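Glycerol dehydrogenase (Bacillus coagulans, PDB 6CSJ) probably oxidises glycerol and related polyols with NAD+, and in this engineered double mutant has acquired D-lactate dehydrogenase activity. Local coordinates at residues Ala253-Asn258 with Glu334-Met339; Thr261-Thr266 with Glu320-Val325. The protein carries 2 engineered substitutions. One frame throughout, in Å; residues are numbered along the deposited sequence.

In the fold
Both contacts lie in the all-helical part of the chain, which follows the parallel sheet in sequence. Their centres are 15 Å apart, on the same side of the chain's centre. The order along the chain is 253-258, 261-266, 320-325, 334-339, so the pair of interaction 2 falls between the two halves of interaction 1. Helix 252-259 meets the loop after helix 319-329, and the loop after helix 252-259 meets helix 319-329 itself. Helix 345-365 packs on both contacts, on Ile-256 and Ile-336 in interaction 1 and on Leu-322 and Val-325 in interaction 2. Both tie residues 253-266 to residues 320-339, consistent with the C-terminal helical domain of this family.

Interaction 1. Residues Ala253-Asn258 with Glu334-Met339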
ATOM      1  N   ALA A 253      13.737   3.544  -0.022  1.00 20.78           N
ATOM      2  CA  ALA A 253      12.979   2.723  -0.981  1.00 23.88           C
ATOM      3  C   ALA A 253      11.765   3.444  -1.552  1.00 21.24           C
ATOM      4  O   ALA A 253      11.555   3.414  -2.762  1.00 19.06           O
ATOM      5  CB  ALA A 253      12.547   1.414  -0.350  1.00 28.08           C
ATOM      6  N   HIS A 254      10.979   4.083  -0.688  1.00 23.54           N
ATOM      7  CA  HIS A 254       9.841   4.888  -1.150  1.00 26.63           C
ATOM      8  C   HIS A 254      10.266   6.146  -1.894  1.00 23.48           C
ATOM      9  O   HIS A 254       9.649   6.495  -2.906  1.00 18.84           O
ATOM     10  CB  HIS A 254       8.836   5.208  -0.017  1.00 31.43           C
ATOM     11  CG  HIS A 254       7.750   4.175   0.123  1.00 53.32           C
ATOM     12  ND1 HIS A 254       7.999   2.895   0.590  1.00 46.86           N
ATOM     13  CD2 HIS A 254       6.453   4.171  -0.288  1.00 50.78           C
ATOM     14  CE1 HIS A 254       6.886   2.186   0.549  1.00 52.63           C
ATOM     15  NE2 HIS A 254       5.926   2.947   0.042  1.00 52.08           N
ATOM     16  N   ALA A 255      11.326   6.808  -1.415  1.00 20.81           N
ATOM     17  CA  ALA A 255      11.882   7.967  -2.118  1.00 21.20           C
ATOM     18  C   ALA A 255      12.362   7.592  -3.515  1.00 19.61           C
ATOM     19  O   ALA A 255      12.086   8.308  -4.471  1.00 19.08           O
ATOM     20  CB  ALA A 255      13.003   8.600  -1.324  1.00 18.96           C
ATOM     21  N   ILE A 256      13.050   6.458  -3.625  1.00 21.27           N
ATOM     22  CA  ILE A 256      13.523   5.957  -4.916  1.00 23.37           C
ATOM     23  C   ILE A 256      12.345   5.535  -5.813  1.00 25.24           C
ATOM     24  O   ILE A 256      12.389   5.781  -7.025  1.00 27.85           O
ATOM     25  CB  ILE A 256      14.597   4.845  -4.745  1.00 24.64           C
ATOM     26  CG1 ILE A 256      15.885   5.457  -4.178  1.00 25.37           C
ATOM     27  CG2 ILE A 256      14.918   4.162  -6.081  1.00 25.39           C
ATOM     28  CD1 ILE A 256      16.855   4.449  -3.577  1.00 26.23           C
ATOM     29  N   HIS A 257      11.306   4.919  -5.229  1.00 22.78           N
ATOM     30  CA  HIS A 257      10.028   4.694  -5.940  1.00 24.55           C
ATOM     31  C   HIS A 257       9.495   5.992  -6.589  1.00 23.04           C
ATOM     32  O   HIS A 257       9.139   5.993  -7.766  1.00 21.95           O
ATOM     33  CB  HIS A 257       8.959   4.068  -5.017  1.00 25.47           C
ATOM     34  CG  HIS A 257       7.546   4.296  -5.473  1.00 28.28           C
ATOM     35  ND1 HIS A 257       6.841   5.443  -5.175  1.00 30.05           N
ATOM     36  CD2 HIS A 257       6.713   3.532  -6.218  1.00 28.11           C
ATOM     37  CE1 HIS A 257       5.638   5.373  -5.712  1.00 27.65           C
ATOM     38  NE2 HIS A 257       5.533   4.223  -6.347  1.00 29.10           N
ATOM     39  N   ASN A 258       9.462   7.081  -5.821  1.00 22.41           N
ATOM     40  CA  ASN A 258       8.963   8.372  -6.313  1.00 20.79           C
ATOM     41  C   ASN A 258       9.827   8.924  -7.431  1.00 22.42           C
ATOM     42  O   ASN A 258       9.305   9.376  -8.448  1.00 27.52           O
ATOM     43  CB  ASN A 258       8.874   9.410  -5.189  1.00 18.94           C
ATOM     44  CG  ASN A 258       7.794   9.084  -4.171  1.00 17.98           C
ATOM     45  OD1 ASN A 258       7.002   8.169  -4.356  1.00 16.64           O
ATOM     46  ND2 ASN A 258       7.771   9.833  -3.080  1.00 19.50           N
ATOM     47  N   GLU A 334      11.759  14.740   1.092  1.00 24.33           N
ATOM     48  CA  GLU A 334      11.691  13.296   0.821  1.00 24.82           C
ATOM     49  C   GLU A 334      12.090  12.433   2.022  1.00 23.43           C
ATOM     50  O   GLU A 334      12.835  12.862   2.906  1.00 20.71           O
ATOM     51  CB  GLU A 334      12.490  12.882  -0.437  1.00 26.45           C
ATOM     52  CG  GLU A 334      11.684  12.905  -1.742  1.00 27.40           C
ATOM     53  CD  GLU A 334      10.619  11.810  -1.819  1.00 32.89           C
ATOM     54  OE1 GLU A 334      10.405  11.092  -0.811  1.00 30.02           O
ATOM     55  OE2 GLU A 334       9.987  11.658  -2.893  1.00 32.61           O
ATOM     56  N   THR A 335      11.584  11.201   2.017  1.00 22.38           N
ATOM     57  CA  THR A 335      11.785  10.258   3.116  1.00 20.95           C
ATOM     58  C   THR A 335      13.195   9.653   3.144  1.00 20.00           C
ATOM     59  O   THR A 335      13.597   9.065   4.162  1.00 19.47           O
ATOM     60  CB  THR A 335      10.727   9.124   3.060  1.00 21.64           C
ATOM     61  OG1 THR A 335      10.886   8.363   1.851  1.00 18.95           O
ATOM     62  CG2 THR A 335       9.302   9.708   3.111  1.00 20.24           C
ATOM     63  N   ILE A 336      13.954   9.821   2.058  1.00 16.85           N
ATOM     64  CA  ILE A 336      15.341   9.359   2.003  1.00 18.67           C
ATOM     65  C   ILE A 336      16.227   9.920   3.122  1.00 18.23           C
ATOM     66  O   ILE A 336      17.195   9.279   3.509  1.00 21.17           O
ATOM     67  CB  ILE A 336      15.981   9.646   0.623  1.00 17.44           C
ATOM     68  CG1 ILE A 336      17.173   8.723   0.372  1.00 17.27           C
ATOM     69  CG2 ILE A 336      16.336  11.117   0.464  1.00 17.90           C
ATOM     70  CD1 ILE A 336      17.410   8.447  -1.101  1.00 18.73           C
ATOM     71  N   TYR A 337      15.880  11.091   3.650  1.00 16.80           N
ATOM     72  CA  TYR A 337      16.637  11.687   4.752  1.00 19.77           C
ATOM     73  C   TYR A 337      16.392  11.040   6.111  1.00 20.66           C
ATOM     74  O   TYR A 337      17.002  11.454   7.092  1.00 20.90           O
ATOM     75  CB  TYR A 337      16.422  13.220   4.794  1.00 20.50           C
ATOM     76  CG  TYR A 337      16.887  13.847   3.493  1.00 21.94           C
ATOM     77  CD1 TYR A 337      18.248  13.896   3.172  1.00 21.57           C
ATOM     78  CD2 TYR A 337      15.966  14.317   2.545  1.00 19.94           C
ATOM     79  CE1 TYR A 337      18.679  14.421   1.958  1.00 22.94           C
ATOM     80  CE2 TYR A 337      16.397  14.851   1.340  1.00 21.89           C
ATOM     81  CZ  TYR A 337      17.750  14.894   1.052  1.00 20.61           C
ATOM     82  OH  TYR A 337      18.176  15.398  -0.135  1.00 21.30           O
ATOM     83  N   ASN A 338      15.517  10.028   6.174  1.00 21.29           N
ATOM     84  CA  ASN A 338      15.381   9.201   7.384  1.00 20.97           C
ATOM     85  C   ASN A 338      16.465   8.132   7.508  1.00 21.05           C
ATOM     86  O   ASN A 338      16.539   7.462   8.543  1.00 22.30           O
ATOM     87  CB  ASN A 338      14.001   8.544   7.461  1.00 21.49           C
ATOM     88  CG  ASN A 338      12.898   9.529   7.768  1.00 22.90           C
ATOM     89  OD1 ASN A 338      13.120  10.578   8.391  1.00 27.38           O
ATOM     90  ND2 ASN A 338      11.688   9.192   7.341  1.00 21.34           N
ATOM     91  N   MET A 339      17.292   7.960   6.471  1.00 20.55           N
ATOM     92  CA  MET A 339      18.492   7.124   6.585  1.00 20.89           C
ATOM     93  C   MET A 339      19.404   7.692   7.690  1.00 18.64           C
ATOM     94  O   MET A 339      19.489   8.912   7.845  1.00 16.20           O
ATOM     95  CB  MET A 339      19.244   7.068   5.254  1.00 22.53           C
ATOM     96  CG  MET A 339      18.497   6.410   4.088  1.00 24.63           C
ATOM     97  SD  MET A 339      17.807   4.773   4.391  1.00 25.46           S
ATOM     98  CE  MET A 339      19.297   3.766   4.501  1.00 25.52           C
TER
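The amide of Asn-258 and the carboxylate of Glu-334 meet through one N-H and one carboxylate oxygen, with planes 45° apart. Asn-258 ND2 donates to Glu-334 OE2 at 2.9 Å, and the bond is nearly straight (166°). The acceptor lies close to the amide plane, and OE2 uses its syn lone pair. His-254 O and Asn-258 OD1 both lie in plane at the edge of the His-257 ring. Asn-258 OD1 accepts from His-257 ND1 at 2.9 Å, and this donor stands somewhat off the carbonyl plane. The amide is thus held at both ends, which fixes its rotation. On the other segment, one face of the Tyr-337 ring carries Ile-336 CG2 over its centre.

Glu-334 reaches the helix with a chain bent at chi2 (-69°), which folds the carboxylate back toward its own backbone. There OE1 accepts from Thr-335 N at 3.1 Å, through its anti lone pair. The same oxygen lies 3.6 Å from Ala-255 CB. With an alanine here in place of Glu-334, Asn-258 ND2 and Thr-335 N would probably lose these acceptors, and of the two holds on the amide only that of His-257 would remain.

Ala-255 is where the backbones come closest, with CA 5.6 Å from Ile-336 CA. Its CB touches Ile-336 CB at 3.7 Å. Thr-335 OG1 lies beside this methyl and bonds to Ala-251 O, just before the helix. The arrangement is a short 3-10 segment packed on the flank of an alpha-helix, at a small alanine, within the helical domain of the dehydrogenase.

Interaction 2. Residues Thr261-Thr266 with Glu320-Val325; sequences TVLEET and EKLRKV
Leu-263 O accepts from the backbone N of Thr-266 at 3.0 Å, and this bond closes the turn after Leu-263. Thr-266 OG1 is also close to that oxygen, at 2.7 Å, but Leu-260 O is a competing acceptor for its proton. The side chain of Leu-263 reaches over to helix 319-329.

No hydrogen bond crosses between the segments, and the contact is apolar. Leu-263 straddles the helix surface with its two methyls. CD2 touches Lys-321 CB at 3.7 Å, while CD1 faces Leu-322 CD2 at 4.1 Å. Its CG meets Val-325 CG2 at 3.7 Å, and these two side chains cross at about a right angle. Val-262 is the second apolar residue of the loop. With CG1 anti to the backbone N (chi1 169°), that methyl is carried against Lys-324 CB, 3.8 Å away, and also lies near Lys-321 O. Val-262 CB lies 4.0 Å from Val-325 CG2, which therefore touches both loop residues.

The loop between helices 252-259 and 271-285 thus lies across one side of helix 319-329. Val-262 also touches Leu-328 farther along that helix, and Leu-263 touches Val-314 in the loop before it. Leu-322 and Val-325 pack in turn on helix 345-365.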
ATOM      1  N   THR A 261       9.474   7.856 -11.264  1.00 28.43           N
ATOM      2  CA  THR A 261       8.428   8.457 -12.121  1.00 32.95           C
ATOM      3  C   THR A 261       9.025   9.195 -13.341  1.00 36.62           C
ATOM      4  O   THR A 261       8.401   9.272 -14.386  1.00 44.83           O
ATOM      5  CB  THR A 261       7.516   9.421 -11.338  1.00 31.68           C
ATOM      6  OG1 THR A 261       6.362   9.680 -12.127  1.00 35.50           O
ATOM      7  CG2 THR A 261       8.223  10.727 -11.064  1.00 33.22           C
ATOM      8  N   VAL A 262      10.236   9.730 -13.175  1.00 36.46           N
ATOM      9  CA  VAL A 262      11.029  10.334 -14.255  1.00 31.07           C
ATOM     10  C   VAL A 262      11.210   9.389 -15.449  1.00 28.31           C
ATOM     11  O   VAL A 262      11.212   9.836 -16.588  1.00 31.56           O
ATOM     12  CB  VAL A 262      12.430  10.761 -13.733  1.00 34.89           C
ATOM     13  CG1 VAL A 262      13.379  11.133 -14.875  1.00 37.01           C
ATOM     14  CG2 VAL A 262      12.318  11.911 -12.732  1.00 34.61           C
ATOM     15  N   LEU A 263      11.409   8.101 -15.184  1.00 30.61           N
ATOM     16  CA  LEU A 263      11.509   7.092 -16.242  1.00 31.40           C
ATOM     17  C   LEU A 263      10.110   6.645 -16.707  1.00 35.72           C
ATOM     18  O   LEU A 263       9.426   5.880 -16.021  1.00 28.81           O
ATOM     19  CB  LEU A 263      12.336   5.900 -15.758  1.00 26.71           C
ATOM     20  CG  LEU A 263      13.766   6.213 -15.323  1.00 25.35           C
ATOM     21  CD1 LEU A 263      14.449   4.984 -14.764  1.00 22.17           C
ATOM     22  CD2 LEU A 263      14.590   6.760 -16.498  1.00 27.93           C
ATOM     23  N   GLU A 264       9.711   7.144 -17.873  1.00 38.38           N
ATOM     24  CA  GLU A 264       8.379   6.907 -18.453  1.00 41.94           C
ATOM     25  C   GLU A 264       8.059   5.421 -18.667  1.00 36.64           C
ATOM     26  O   GLU A 264       6.930   4.986 -18.434  1.00 30.63           O
ATOM     27  CB  GLU A 264       8.234   7.678 -19.786  1.00 46.72           C
ATOM     28  CG  GLU A 264       9.353   7.460 -20.799  1.00 56.63           C
ATOM     29  CD  GLU A 264       9.701   8.705 -21.612  1.00 61.64           C
ATOM     30  OE1 GLU A 264       9.813   9.832 -21.067  1.00 53.40           O
ATOM     31  OE2 GLU A 264       9.872   8.529 -22.815  1.00 52.57           O
ATOM     32  N   GLU A 265       9.062   4.649 -19.090  1.00 39.94           N
ATOM     33  CA  GLU A 265       8.930   3.180 -19.228  1.00 44.29           C
ATOM     34  C   GLU A 265       8.469   2.446 -17.948  1.00 39.02           C
ATOM     35  O   GLU A 265       7.940   1.341 -18.048  1.00 52.64           O
ATOM     36  CB  GLU A 265      10.244   2.525 -19.695  1.00 45.86           C
ATOM     37  CG  GLU A 265      11.027   3.188 -20.802  1.00 45.77           C
ATOM     38  CD  GLU A 265      12.257   3.951 -20.308  1.00 47.05           C
ATOM     39  OE1 GLU A 265      12.120   5.025 -19.661  1.00 50.23           O
ATOM     40  OE2 GLU A 265      13.363   3.486 -20.597  1.00 45.68           O
ATOM     41  N   THR A 266       8.679   3.032 -16.763  1.00 34.17           N
ATOM     42  CA  THR A 266       8.289   2.392 -15.502  1.00 35.34           C
ATOM     43  C   THR A 266       6.866   2.700 -15.042  1.00 34.86           C
ATOM     44  O   THR A 266       6.431   2.133 -14.033  1.00 37.69           O
ATOM     45  CB  THR A 266       9.236   2.771 -14.346  1.00 33.11           C
ATOM     46  OG1 THR A 266       9.029   4.141 -13.968  1.00 29.51           O
ATOM     47  CG2 THR A 266      10.677   2.559 -14.752  1.00 36.02           C
ATOM     48  N   GLU A 320      21.805  10.726 -17.922  1.00 40.74           N
ATOM     49  CA  GLU A 320      21.056  11.968 -17.683  1.00 37.82           C
ATOM     50  C   GLU A 320      19.717  11.684 -16.984  1.00 37.86           C
ATOM     51  O   GLU A 320      19.356  12.364 -16.016  1.00 32.88           O
ATOM     52  CB  GLU A 320      20.835  12.723 -18.994  1.00 37.76           C
ATOM     53  CG  GLU A 320      20.312  14.148 -18.825  1.00 44.87           C
ATOM     54  CD  GLU A 320      20.370  14.947 -20.126  1.00 50.37           C
ATOM     55  OE1 GLU A 320      19.852  14.460 -21.152  1.00 44.38           O
ATOM     56  OE2 GLU A 320      20.931  16.072 -20.140  1.00 59.66           O
ATOM     57  N   LYS A 321      19.003  10.671 -17.469  1.00 37.34           N
ATOM     58  CA  LYS A 321      17.717  10.280 -16.893  1.00 39.19           C
ATOM     59  C   LYS A 321      17.869   9.752 -15.467  1.00 33.96           C
ATOM     60  O   LYS A 321      17.107  10.127 -14.566  1.00 25.09           O
ATOM     61  CB  LYS A 321      17.037   9.219 -17.762  1.00 49.30           C
ATOM     62  CG  LYS A 321      16.609   9.696 -19.143  1.00 50.98           C
ATOM     63  CD  LYS A 321      15.295  10.459 -19.137  1.00 51.10           C
ATOM     64  CE  LYS A 321      14.984  10.927 -20.539  1.00 59.14           C
ATOM     65  NZ  LYS A 321      14.879   9.818 -21.543  1.00 59.25           N
ATOM     66  N   LEU A 322      18.861   8.884 -15.264  1.00 31.70           N
ATOM     67  CA  LEU A 322      19.106   8.304 -13.941  1.00 30.14           C
ATOM     68  C   LEU A 322      19.569   9.328 -12.909  1.00 27.79           C
ATOM     69  O   LEU A 322      19.236   9.193 -11.739  1.00 21.10           O
ATOM     70  CB  LEU A 322      20.067   7.110 -14.045  1.00 33.42           C
ATOM     71  CG  LEU A 322      19.429   5.870 -14.686  1.00 27.22           C
ATOM     72  CD1 LEU A 322      20.475   4.843 -15.060  1.00 28.32           C
ATOM     73  CD2 LEU A 322      18.403   5.253 -13.755  1.00 28.55           C
ATOM     74  N   ARG A 323      20.296  10.364 -13.342  1.00 33.78           N
ATOM     75  CA  ARG A 323      20.611  11.516 -12.472  1.00 36.22           C
ATOM     76  C   ARG A 323      19.335  12.210 -12.002  1.00 39.72           C
ATOM     77  O   ARG A 323      19.227  12.585 -10.831  1.00 34.53           O
ATOM     78  CB  ARG A 323      21.480  12.560 -13.189  1.00 38.95           C
ATOM     79  CG  ARG A 323      22.878  12.116 -13.563  1.00 42.75           C
ATOM     80  CD  ARG A 323      23.909  12.413 -12.505  1.00 50.55           C
ATOM     81  NE  ARG A 323      25.134  11.647 -12.759  1.00 54.05           N
ATOM     82  CZ  ARG A 323      26.040  11.295 -11.842  1.00 52.20           C
ATOM     83  NH1 ARG A 323      25.901  11.632 -10.553  1.00 43.36           N
ATOM     84  NH2 ARG A 323      27.100  10.590 -12.224  1.00 51.07           N
ATOM     85  N   LYS A 324      18.388  12.404 -12.923  1.00 37.24           N
ATOM     86  CA  LYS A 324      17.108  13.040 -12.582  1.00 37.97           C
ATOM     87  C   LYS A 324      16.323  12.193 -11.572  1.00 28.83           C
ATOM     88  O   LYS A 324      15.731  12.744 -10.626  1.00 29.59           O
ATOM     89  CB  LYS A 324      16.258  13.311 -13.826  1.00 42.48           C
ATOM     90  CG  LYS A 324      16.777  14.395 -14.758  1.00 45.14           C
ATOM     91  CD  LYS A 324      15.991  14.354 -16.075  1.00 63.37           C
ATOM     92  CE  LYS A 324      16.721  15.002 -17.262  1.00 64.10           C
ATOM     93  NZ  LYS A 324      16.759  16.476 -17.084  1.00 63.68           N
ATOM     94  N   VAL A 325      16.344  10.869 -11.764  1.00 22.62           N
ATOM     95  CA  VAL A 325      15.750   9.935 -10.793  1.00 25.28           C
ATOM     96  C   VAL A 325      16.347  10.156  -9.393  1.00 22.52           C
ATOM     97  O   VAL A 325      15.614  10.275  -8.408  1.00 20.00           O
ATOM     98  CB  VAL A 325      15.938   8.453 -11.216  1.00 25.79           C
ATOM     99  CG1 VAL A 325      15.503   7.504 -10.107  1.00 27.40           C
ATOM    100  CG2 VAL A 325      15.171   8.131 -12.496  1.00 26.77           C
TER